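Side-chain contacts in acyl-coenzyme A oxidase 3 (PDB 5YS9), which catalyses the FAD-dependent oxidation of acyl-CoA substrates to (2E)-enoyl-CoA with release of hydrogen peroxide, a step of peroxisomal fatty acid beta-oxidation: residues Q318-I321 against T322-L325; Y348-H351 against Q352-L355; L588-L591 against W592-E596; I612-V615 against T616-V619. One frame throughout, in Å; residues are numbered along the deposited sequence.

Contact 1. Residues Q318-I321 against T322-L325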
loop_
_atom_site.group_PDB
_atom_site.type_symbol
_atom_site.label_atom_id
_atom_site.label_comp_id
_atom_site.label_asym_id
_atom_site.label_seq_id
_atom_site.Cartn_x
_atom_site.Cartn_y
_atom_site.Cartn_z
ATOM N N GLN A 318 15.554 4.526 1.461
ATOM C CA GLN A 318 16.490 4.901 2.514
ATOM C C GLN A 318 15.923 5.953 3.495
ATOM O O GLN A 318 16.279 6.001 4.697
ATOM C CB GLN A 318 17.798 5.411 1.902
ATOM C CG GLN A 318 17.625 6.640 1.018
ATOM C CD GLN A 318 18.928 7.261 0.521
ATOM O OE1 GLN A 318 20.005 6.883 0.909
ATOM N NE2 GLN A 318 18.800 8.238 -0.333
ATOM N N ARG A 319 15.051 6.799 2.975
ATOM C CA ARG A 319 14.446 7.863 3.762
ATOM C C ARG A 319 13.527 7.235 4.813
ATOM O O ARG A 319 13.637 7.524 6.003
ATOM C CB ARG A 319 13.677 8.787 2.833
ATOM C CG ARG A 319 13.162 10.085 3.443
ATOM C CD ARG A 319 12.170 10.776 2.489
ATOM N NE ARG A 319 11.164 11.548 3.222
ATOM C CZ ARG A 319 10.054 12.066 2.704
ATOM N NH1 ARG A 319 9.743 11.897 1.424
ATOM N NH2 ARG A 319 9.238 12.744 3.508
ATOM N N PHE A 320 12.583 6.448 4.351
ATOM C CA PHE A 320 11.612 5.814 5.215
ATOM C C PHE A 320 12.136 4.752 6.158
ATOM O O PHE A 320 11.715 4.660 7.288
ATOM C CB PHE A 320 10.378 5.444 4.412
ATOM C CG PHE A 320 9.746 6.645 3.803
ATOM C CD1 PHE A 320 8.975 7.479 4.570
ATOM C CD2 PHE A 320 10.028 7.007 2.514
ATOM C CE1 PHE A 320 8.433 8.614 4.038
ATOM C CE2 PHE A 320 9.497 8.147 1.977
ATOM C CZ PHE A 320 8.699 8.953 2.743
ATOM N N ILE A 321 13.073 3.963 5.678
ATOM C CA ILE A 321 13.749 3.020 6.528
ATOM C C ILE A 321 14.526 3.758 7.599
ATOM O O ILE A 321 14.610 3.300 8.713
ATOM C CB ILE A 321 14.605 2.007 5.745
ATOM C CG1 ILE A 321 14.879 0.786 6.600
ATOM C CG2 ILE A 321 15.926 2.600 5.322
ATOM C CD1 ILE A 321 13.670 -0.038 6.925
ATOM N N THR A 322 15.122 4.885 7.248
ATOM C CA THR A 322 15.751 5.714 8.253
ATOM C C THR A 322 14.771 6.309 9.252
ATOM O O THR A 322 15.008 6.266 10.437
ATOM C CB THR A 322 16.626 6.815 7.643
ATOM O OG1 THR A 322 17.617 6.228 6.818
ATOM C CG2 THR A 322 17.314 7.579 8.707
ATOM N N ILE A 323 13.647 6.822 8.781
ATOM C CA ILE A 323 12.582 7.321 9.699
ATOM C C ILE A 323 12.152 6.233 10.694
ATOM O O ILE A 323 12.164 6.466 11.944
ATOM C CB ILE A 323 11.364 7.869 8.929
ATOM C CG1 ILE A 323 11.749 9.190 8.250
ATOM C CG2 ILE A 323 10.160 8.067 9.853
ATOM C CD1 ILE A 323 10.811 9.535 7.104
ATOM N N ALA A 324 11.808 5.055 10.161
ATOM C CA ALA A 324 11.275 3.962 11.033
ATOM C C ALA A 324 12.272 3.471 12.039
ATOM O O ALA A 324 11.882 3.209 13.172
ATOM C CB ALA A 324 10.768 2.786 10.231
ATOM N N LEU A 325 13.541 3.350 11.627
ATOM C CA LEU A 325 14.611 2.828 12.501
ATOM C C LEU A 325 15.007 3.773 13.634
ATOM O O LEU A 325 15.233 3.334 14.764
ATOM C CB LEU A 325 15.843 2.425 11.681
ATOM C CG LEU A 325 15.647 1.080 10.965
ATOM C CD1 LEU A 325 16.764 0.723 9.995
ATOM C CD2 LEU A 325 15.451 -0.057 11.964
#

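Contact 2. Residues Y348-H351 against Q352-L355. With FAD (flavin-adenine dinucleotide), chain D.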
loop_
_atom_site.group_PDB
_atom_site.type_symbol
_atom_site.label_atom_id
_atom_site.label_comp_id
_atom_site.label_asym_id
_atom_site.label_seq_id
_atom_site.Cartn_x
_atom_site.Cartn_y
_atom_site.Cartn_z
ATOM N N TYR A 348 12.954 -5.472 20.537
ATOM C CA TYR A 348 12.157 -6.652 20.222
ATOM C C TYR A 348 12.645 -7.374 18.980
ATOM O O TYR A 348 12.919 -6.760 17.977
ATOM C CB TYR A 348 10.700 -6.275 19.999
ATOM C CG TYR A 348 9.997 -5.787 21.224
ATOM C CD1 TYR A 348 10.127 -6.445 22.422
ATOM C CD2 TYR A 348 9.207 -4.663 21.181
ATOM C CE1 TYR A 348 9.486 -5.998 23.544
ATOM C CE2 TYR A 348 8.563 -4.209 22.299
ATOM C CZ TYR A 348 8.708 -4.883 23.476
ATOM O OH TYR A 348 8.067 -4.435 24.591
ATOM N N PRO A 349 12.712 -8.693 19.036
ATOM C CA PRO A 349 13.131 -9.448 17.848
ATOM C C PRO A 349 12.135 -9.440 16.677
ATOM O O PRO A 349 12.563 -9.572 15.512
ATOM C CB PRO A 349 13.301 -10.886 18.393
ATOM C CG PRO A 349 13.591 -10.701 19.857
ATOM C CD PRO A 349 12.809 -9.483 20.283
ATOM N N TYR A 350 10.847 -9.363 16.963
ATOM C CA TYR A 350 9.907 -9.227 15.875
ATOM C C TYR A 350 10.032 -7.913 15.142
ATOM O O TYR A 350 9.896 -7.860 13.938
ATOM C CB TYR A 350 8.454 -9.514 16.238
ATOM C CG TYR A 350 7.707 -9.805 14.973
ATOM C CD1 TYR A 350 8.087 -10.859 14.174
ATOM C CD2 TYR A 350 6.695 -8.988 14.526
ATOM C CE1 TYR A 350 7.448 -11.128 12.991
ATOM C CE2 TYR A 350 6.052 -9.252 13.339
ATOM C CZ TYR A 350 6.441 -10.326 12.577
ATOM O OH TYR A 350 5.831 -10.612 11.391
ATOM N N HIS A 351 10.268 -6.843 15.874
ATOM C CA HIS A 351 10.400 -5.579 15.234
ATOM C C HIS A 351 11.682 -5.492 14.360
ATOM O O HIS A 351 11.667 -4.889 13.243
ATOM C CB HIS A 351 10.328 -4.468 16.261
ATOM C CG HIS A 351 9.917 -3.172 15.673
ATOM N ND1 HIS A 351 8.603 -2.898 15.358
ATOM C CD2 HIS A 351 10.643 -2.097 15.294
ATOM C CE1 HIS A 351 8.538 -1.676 14.871
ATOM N NE2 HIS A 351 9.760 -1.172 14.814
ATOM N N GLN A 352 12.750 -6.127 14.849
ATOM C CA GLN A 352 13.989 -6.289 14.083
ATOM C C GLN A 352 13.729 -6.997 12.763
ATOM O O GLN A 352 14.185 -6.519 11.735
ATOM C CB GLN A 352 15.065 -7.042 14.894
ATOM C CG GLN A 352 15.596 -6.249 16.114
ATOM C CD GLN A 352 16.563 -7.036 16.977
ATOM O OE1 GLN A 352 16.977 -8.137 16.596
ATOM N NE2 GLN A 352 16.953 -6.464 18.133
ATOM N N ARG A 353 12.935 -8.055 12.783
ATOM C CA ARG A 353 12.524 -8.778 11.584
ATOM C C ARG A 353 11.702 -7.948 10.614
ATOM O O ARG A 353 11.783 -8.125 9.419
ATOM C CB ARG A 353 11.763 -10.042 11.946
ATOM C CG ARG A 353 12.645 -11.208 12.305
ATOM C CD ARG A 353 11.820 -12.344 12.844
ATOM N NE ARG A 353 12.574 -13.577 12.912
ATOM C CZ ARG A 353 12.751 -14.393 11.893
ATOM N NH1 ARG A 353 12.225 -14.114 10.722
ATOM N NH2 ARG A 353 13.447 -15.489 12.053
ATOM N N ARG A 354 10.853 -7.088 11.139
ATOM C CA ARG A 354 10.089 -6.184 10.301
ATOM C C ARG A 354 10.940 -5.193 9.530
ATOM O O ARG A 354 10.657 -4.919 8.387
ATOM C CB ARG A 354 9.084 -5.406 11.132
ATOM C CG ARG A 354 8.035 -6.248 11.810
ATOM C CD ARG A 354 6.671 -5.633 11.607
ATOM N NE ARG A 354 6.192 -4.987 12.809
ATOM C CZ ARG A 354 5.539 -3.840 12.833
ATOM N NH1 ARG A 354 5.153 -3.344 13.983
ATOM N NH2 ARG A 354 5.273 -3.204 11.716
ATOM N N LEU A 355 11.951 -4.625 10.166
ATOM C CA LEU A 355 12.692 -3.539 9.555
ATOM C C LEU A 355 14.088 -3.841 9.060
ATOM O O LEU A 355 14.508 -3.323 8.049
ATOM C CB LEU A 355 12.756 -2.351 10.505
ATOM C CG LEU A 355 11.455 -1.735 10.995
ATOM C CD1 LEU A 355 11.761 -0.595 11.938
ATOM C CD2 LEU A 355 10.603 -1.267 9.836
HETATM P PA FAD D . 2.766 1.598 19.526
HETATM O O1A FAD D . 1.803 0.886 20.398
HETATM O O2A FAD D . 3.987 2.216 20.088
HETATM O O5B FAD D . 3.299 0.668 18.371
HETATM C C5B FAD D . 4.158 1.275 17.418
HETATM C C4B FAD D . 4.845 0.189 16.634
HETATM O O4B FAD D . 5.620 -0.597 17.528
HETATM C C3B FAD D . 3.788 -0.710 16.046
HETATM O O3B FAD D . 4.114 -1.030 14.707
HETATM C C2B FAD D . 3.865 -1.969 16.853
HETATM O O2B FAD D . 3.596 -3.092 16.021
HETATM C C1B FAD D . 5.274 -1.961 17.398
HETATM N N9A FAD D . 5.171 -2.593 18.714
HETATM C C8A FAD D . 4.645 -2.035 19.808
HETATM N N7A FAD D . 4.678 -2.904 20.834
HETATM C C5A FAD D . 5.219 -4.045 20.395
HETATM C C6A FAD D . 5.538 -5.366 20.963
HETATM N N6A FAD D . 5.289 -5.662 22.250
HETATM N N1A FAD D . 6.096 -6.268 20.148
HETATM C C2A FAD D . 6.355 -5.992 18.866
HETATM N N3A FAD D . 6.092 -4.823 18.281
HETATM C C4A FAD D . 5.533 -3.833 18.987
HETATM N N1 FAD D . -7.013 6.956 20.088
HETATM C C2 FAD D . -8.022 7.347 20.879
HETATM O O2 FAD D . -7.960 7.085 22.073
HETATM N N3 FAD D . -9.092 7.987 20.430
HETATM C C4 FAD D . -9.234 8.295 19.160
HETATM O O4 FAD D . -10.232 8.890 18.782
HETATM C C4X FAD D . -8.180 7.911 18.219
HETATM N N5 FAD D . -8.267 8.192 16.919
HETATM C C5X FAD D . -7.285 7.842 16.085
HETATM C C6 FAD D . -7.405 8.172 14.753
HETATM C C7 FAD D . -6.409 7.826 13.875
HETATM C C7M FAD D . -6.548 8.173 12.428
HETATM C C8 FAD D . -5.216 7.111 14.370
HETATM C C8M FAD D . -4.127 6.729 13.423
HETATM C C9 FAD D . -5.098 6.777 15.699
HETATM C C9A FAD D . -6.091 7.125 16.584
HETATM N N10 FAD D . -5.987 6.798 17.944
HETATM C C10 FAD D . -7.025 7.201 18.777
HETATM C "C1'" FAD D . -4.828 6.103 18.505
HETATM C "C2'" FAD D . -4.644 4.661 18.030
HETATM O "O2'" FAD D . -5.500 3.790 18.759
HETATM C "C3'" FAD D . -3.187 4.224 18.193
HETATM O "O3'" FAD D . -2.464 4.729 17.091
HETATM C "C4'" FAD D . -2.957 2.722 18.226
HETATM O "O4'" FAD D . -4.004 2.119 18.972
HETATM C "C5'" FAD D . -1.667 2.341 18.936
HETATM O "O5'" FAD D . -0.483 2.517 18.176
HETATM P P FAD D . 0.705 3.407 18.754
HETATM O O1P FAD D . 0.868 4.619 17.920
HETATM O O2P FAD D . 0.482 3.567 20.205
HETATM O O3P FAD D . 2.040 2.588 18.508
#

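Contact 3. Residues L588-L591 against W592-E596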
loop_
_atom_site.group_PDB
_atom_site.type_symbol
_atom_site.label_atom_id
_atom_site.label_comp_id
_atom_site.label_asym_id
_atom_site.label_seq_id
_atom_site.Cartn_x
_atom_site.Cartn_y
_atom_site.Cartn_z
ATOM N N LEU A 588 21.805 -11.355 6.059
ATOM C CA LEU A 588 20.424 -11.147 6.556
ATOM C C LEU A 588 19.490 -11.069 5.369
ATOM O O LEU A 588 18.518 -11.813 5.300
ATOM C CB LEU A 588 20.312 -9.895 7.429
ATOM C CG LEU A 588 18.945 -9.582 8.058
ATOM C CD1 LEU A 588 18.278 -10.784 8.788
ATOM C CD2 LEU A 588 19.097 -8.399 8.996
ATOM N N PHE A 589 19.831 -10.237 4.384
ATOM C CA PHE A 589 19.027 -10.181 3.178
ATOM C C PHE A 589 18.777 -11.593 2.638
ATOM O O PHE A 589 17.622 -12.018 2.455
ATOM C CB PHE A 589 19.671 -9.282 2.112
ATOM C CG PHE A 589 18.914 -9.252 0.828
ATOM C CD1 PHE A 589 17.612 -8.754 0.788
ATOM C CD2 PHE A 589 19.463 -9.785 -0.341
ATOM C CE1 PHE A 589 16.880 -8.772 -0.407
ATOM C CE2 PHE A 589 18.742 -9.781 -1.536
ATOM C CZ PHE A 589 17.457 -9.265 -1.569
ATOM N N THR A 590 19.865 -12.319 2.446
ATOM C CA THR A 590 19.838 -13.512 1.669
ATOM C C THR A 590 19.130 -14.643 2.432
ATOM O O THR A 590 18.317 -15.396 1.849
ATOM C CB THR A 590 21.266 -13.899 1.217
ATOM O OG1 THR A 590 21.814 -12.885 0.354
ATOM C CG2 THR A 590 21.251 -15.217 0.472
ATOM N N LEU A 591 19.425 -14.755 3.728
ATOM C CA LEU A 591 18.802 -15.781 4.557
ATOM C C LEU A 591 17.334 -15.483 4.855
ATOM O O LEU A 591 16.513 -16.393 4.999
ATOM C CB LEU A 591 19.591 -15.923 5.831
ATOM C CG LEU A 591 20.983 -16.551 5.574
ATOM C CD1 LEU A 591 21.969 -16.191 6.652
ATOM C CD2 LEU A 591 20.857 -18.070 5.470
ATOM N N TRP A 592 17.014 -14.196 4.976
ATOM C CA TRP A 592 15.646 -13.773 5.167
ATOM C C TRP A 592 14.842 -14.172 3.903
ATOM O O TRP A 592 13.778 -14.806 4.011
ATOM C CB TRP A 592 15.580 -12.258 5.510
ATOM C CG TRP A 592 14.221 -11.698 5.445
ATOM C CD1 TRP A 592 13.220 -11.874 6.345
ATOM C CD2 TRP A 592 13.696 -10.894 4.402
ATOM N NE1 TRP A 592 12.108 -11.229 5.941
ATOM C CE2 TRP A 592 12.351 -10.611 4.744
ATOM C CE3 TRP A 592 14.215 -10.403 3.195
ATOM C CZ2 TRP A 592 11.498 -9.839 3.924
ATOM C CZ3 TRP A 592 13.357 -9.638 2.360
ATOM C CH2 TRP A 592 12.010 -9.365 2.740
ATOM N N SER A 593 15.404 -13.855 2.727
ATOM C CA SER A 593 14.795 -14.192 1.444
ATOM C C SER A 593 14.531 -15.677 1.281
ATOM O O SER A 593 13.523 -16.058 0.684
ATOM C CB SER A 593 15.690 -13.752 0.298
ATOM O OG SER A 593 15.902 -12.370 0.317
ATOM N N ILE A 594 15.455 -16.495 1.760
ATOM C CA ILE A 594 15.299 -17.934 1.795
ATOM C C ILE A 594 14.160 -18.325 2.716
ATOM O O ILE A 594 13.363 -19.175 2.396
ATOM C CB ILE A 594 16.612 -18.604 2.246
ATOM C CG1 ILE A 594 17.671 -18.462 1.160
ATOM C CG2 ILE A 594 16.409 -20.071 2.584
ATOM C CD1 ILE A 594 19.073 -18.793 1.597
ATOM N N GLU A 595 14.095 -17.681 3.865
ATOM C CA GLU A 595 13.057 -17.941 4.837
ATOM C C GLU A 595 11.661 -17.579 4.350
ATOM O O GLU A 595 10.704 -18.268 4.640
ATOM C CB GLU A 595 13.380 -17.223 6.132
ATOM C CG GLU A 595 12.408 -17.508 7.245
ATOM C CD GLU A 595 12.694 -16.674 8.452
ATOM O OE1 GLU A 595 12.789 -15.453 8.307
ATOM O OE2 GLU A 595 12.835 -17.238 9.537
ATOM N N GLU A 596 11.555 -16.473 3.635
ATOM C CA GLU A 596 10.294 -16.049 3.056
ATOM C C GLU A 596 9.802 -17.007 1.989
ATOM O O GLU A 596 8.615 -17.119 1.760
ATOM C CB GLU A 596 10.352 -14.614 2.543
ATOM C CG GLU A 596 10.593 -13.573 3.628
ATOM C CD GLU A 596 9.404 -13.364 4.550
ATOM O OE1 GLU A 596 9.333 -14.024 5.598
ATOM O OE2 GLU A 596 8.547 -12.524 4.245
#

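Contact 4. Residues I612-V615 against T616-V619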
loop_
_atom_site.group_PDB
_atom_site.type_symbol
_atom_site.label_atom_id
_atom_site.label_comp_id
_atom_site.label_asym_id
_atom_site.label_seq_id
_atom_site.Cartn_x
_atom_site.Cartn_y
_atom_site.Cartn_z
ATOM N N ILE A 612 15.456 -25.480 7.488
ATOM C CA ILE A 612 14.629 -24.289 7.615
ATOM C C ILE A 612 14.678 -23.750 9.032
ATOM O O ILE A 612 14.765 -22.534 9.219
ATOM C CB ILE A 612 13.127 -24.579 7.297
ATOM C CG1 ILE A 612 12.949 -25.195 5.901
ATOM C CG2 ILE A 612 12.268 -23.316 7.437
ATOM C CD1 ILE A 612 13.698 -24.466 4.817
ATOM N N ASP A 613 14.578 -24.641 10.022
ATOM C CA ASP A 613 14.772 -24.255 11.435
ATOM C C ASP A 613 16.075 -23.507 11.590
ATOM O O ASP A 613 16.095 -22.456 12.216
ATOM C CB ASP A 613 14.801 -25.453 12.397
ATOM C CG ASP A 613 13.477 -26.176 12.483
ATOM O OD1 ASP A 613 12.673 -26.081 11.531
ATOM O OD2 ASP A 613 13.241 -26.857 13.507
ATOM N N GLN A 614 17.146 -24.033 10.997
ATOM C CA GLN A 614 18.480 -23.418 11.111
ATOM C C GLN A 614 18.528 -22.030 10.455
ATOM O O GLN A 614 19.106 -21.102 11.012
ATOM C CB GLN A 614 19.587 -24.322 10.522
ATOM C CG GLN A 614 21.011 -23.908 10.905
ATOM C CD GLN A 614 21.250 -23.989 12.416
ATOM O OE1 GLN A 614 20.961 -25.019 13.044
ATOM N NE2 GLN A 614 21.737 -22.901 13.012
ATOM N N VAL A 615 17.913 -21.919 9.277
ATOM C CA VAL A 615 17.758 -20.661 8.558
ATOM C C VAL A 615 17.047 -19.650 9.446
ATOM O O VAL A 615 17.542 -18.521 9.574
ATOM C CB VAL A 615 16.999 -20.850 7.225
ATOM C CG1 VAL A 615 16.521 -19.524 6.652
ATOM C CG2 VAL A 615 17.900 -21.558 6.214
ATOM N N THR A 616 15.933 -20.057 10.083
ATOM C CA THR A 616 15.238 -19.180 11.046
ATOM C C THR A 616 16.217 -18.670 12.124
ATOM O O THR A 616 16.324 -17.461 12.360
ATOM C CB THR A 616 13.929 -19.803 11.602
ATOM O OG1 THR A 616 12.985 -19.868 10.544
ATOM C CG2 THR A 616 13.309 -18.960 12.683
ATOM N N GLU A 617 17.011 -19.567 12.685
ATOM C CA GLU A 617 17.931 -19.182 13.739
ATOM C C GLU A 617 18.973 -18.191 13.216
ATOM O O GLU A 617 19.351 -17.253 13.908
ATOM C CB GLU A 617 18.576 -20.417 14.343
ATOM C CG GLU A 617 19.370 -20.123 15.607
ATOM C CD GLU A 617 19.528 -21.347 16.495
ATOM O OE1 GLU A 617 18.494 -21.996 16.776
ATOM O OE2 GLU A 617 20.675 -21.651 16.903
ATOM N N LEU A 618 19.409 -18.378 11.976
ATOM C CA LEU A 618 20.435 -17.502 11.403
ATOM C C LEU A 618 19.919 -16.091 11.140
ATOM O O LEU A 618 20.583 -15.142 11.499
ATOM C CB LEU A 618 21.030 -18.139 10.156
ATOM C CG LEU A 618 21.970 -19.319 10.500
ATOM C CD1 LEU A 618 22.498 -19.978 9.236
ATOM C CD2 LEU A 618 23.114 -18.868 11.403
ATOM N N VAL A 619 18.698 -15.986 10.606
ATOM C CA VAL A 619 18.010 -14.715 10.405
ATOM C C VAL A 619 17.873 -13.951 11.757
ATOM O O VAL A 619 18.187 -12.777 11.822
ATOM C CB VAL A 619 16.610 -14.922 9.752
ATOM C CG1 VAL A 619 15.816 -13.626 9.733
ATOM C CG2 VAL A 619 16.728 -15.445 8.340
#

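Contact 1. Residues Q318-I321 against T322-L325
Thr322, Ile323, Ala324 and Leu325 each send their N-H back to the carbonyl four residues earlier, from Gln318 to Ile321, as helix 300-330 runs on through this turn. At Gln318 O the pattern is doubled. Thr322 N reaches it from above the carbonyl plane at 3.0 Å, and Thr322 OG1 donates to the same Gln318 O over 2.5 Å, nearly along the C=O axis. The hydroxyl gets there because OG1 lies beside its own backbone N (chi1 -58°), which tips it over the preceding turn. A buried threonine can thus satisfy its hydroxyl within its own helix, here a long helix of the oxidase C-alpha1 domain. On another side Phe320 and Ile323 run alongside, pointing the same way, with Phe320 CD1 3.7 Å from Ile323 CD1. That methyl also lies 4.4 Å from Arg319 CG. Phe320 in turn places its CZ over the centre of the Arg319 guanidinium, 3.3 Å above that plane, while Arg319 NE bonds to Ile644 O. Ile321 and Leu325 likewise lie side by side, Ile321 CG1 to Leu325 CD1 3.9 Å, and both pack against helix 349-385, through Leu359 and Leu355 respectively.

Contact 2. Residues Y348-H351 against Q352-L355
Arg354 reaches past the His351 ring to the adenosine ribose of FAD, where its NH1 donates a hydrogen bond to O3B at 2.6 Å. The other ribose hydroxyl oxygen, FAD O2B, lies equally near Arg354 NH1 and at the edge of the guanidinium. Tyr348, the N-cap of helix 349-385, meets the adenine instead: a face of its ring looks onto the base, with Tyr348 CE2 3.5 Å from FAD C6A. Beside the ribose, His351 probably limits how the guanidinium can turn. Its CE1 stands 3.8 Å above one face of the Arg354 guanidinium, offset toward the rim, with the two planes 81° apart. The arginine chain is bent at chi2 (-134°) and chi3 (-105°), which turns its end toward the cofactor. The N-terminal turn of a helix thus forms part of the FAD pocket, which lies at the subunit interface: Ser169 and Asp457 of the second subunit also bond to the cofactor. With an alanine here in place of Arg354, FAD O3B would probably lose this donor and His351 CE1 the guanidinium face beneath it. Further out, Tyr350 crosses Arg354 at about a right angle, its CE2 3.9 Å from Arg354 CG, and its ring meets Phe551 of the second subunit. Leu355 CD1 lies 3.6 Å from His351 NE2, while Tyr348 OH is fixed by a hydrogen bond to Gln333 O.

Contact 3. Residues L588-L591 against W592-E596
Phe589 and Trp592 set the apolar centre, their rings meeting loosely with Phe589 CD1 4.5 Å from Trp592 CE3. Leu588 adds its CD1 methyl at 4.5 Å from Trp592 CB, and on another flank Leu591 CD2 comes within 4.3 Å of Ile594 CD1. With CG anti to the backbone N (chi1 168°), the indole stands out from the helix and its edge passes Phe589 O, which lies near the ring plane, 3.8 Å from Trp592 CE3. Moving toward the polar side, Ser593 OG stands over a face of the Phe589 ring, 3.8 Å above it and offset to the rim. The same hydroxyl donates to Phe589 O at 2.8 Å, from above the carbonyl plane, so this oxygen takes both the N-H and the OG of one serine. Ser593 OG also bonds to Arg559 NE; an alanine here would probably leave that N-H short of an acceptor and Phe589 O with a single donor from this turn. Glu595 makes a salt bridge to Arg353 and bonds to Thr616 OG1. Helix 579-596 is packed among helices 349-385, 507-534, 547-573 and 609-628: Phe361 meets Phe589 edge-to-face, Trp514 touches Ser593 and Ile594, and Val619 touches Leu588 and Leu591.

Contact 4. Residues I612-V615 against T616-V619
Thr616 and Ile612 open a run of four backbone bonds in helix 609-628, in which every N-H from Thr616 to Val619 finds the carbonyl four residues back. The last is the straightest, Val619 N to Val615 O at 3.0 Å with an N-H...O angle of 171°. The Thr616 hydroxyl behaves otherwise. Although OG1 sits beside its backbone N (chi1 -68°), it stays 3.5 Å from Ile612 O, and its hydrogen bond goes instead to Glu595 OE2 on helix 579-596. Asp613 likewise turns outward, its OD1 forming a salt bridge with Arg603 of the second subunit and its OD2 only a long, weak ion pair with Lys528 of that subunit. Between the exposed Gln614 and Glu617, NE2 of Gln614 remains 4.2 Å from OE2 of Glu617, too long for a bond between these two. The apolar share is small: Val615 CG1 approaches Val619 CG2 at 4.4 Å, and both valines touch Glu595. The chemistry therefore divides: the helix's own bonds satisfy the N-H groups of Thr616 to Val619 and the carbonyls of Ile612 to Val615, while the Asp613 carboxylate and the Thr616 hydroxyl are directed to the second subunit and to helix 579-596, consistent with linking this helix to both.

Overall arrangement
Along the chain the four contacts stand in series, each within one continuous helix, so none closes a long loop and none nests in or crosses another. Contact 1, on helix 300-330, meets contact 2 at the start of the next helix, 349-385, where Ala324 and Leu325 pack on Leu355 inside the C-alpha1 domain. Much later come contacts 3 and 4, on helices 579-596 and 609-628, which touch through Glu595 and Thr616, centres about 9 Å apart. Arg353 of contact 2 joins the FAD-binding C-alpha1 helix to this later pair by its salt bridge to Glu595, its packing on Val619 and the bond of its NH2 to Asn620 OD1. Contact 1 touches neither contact 3 nor contact 4.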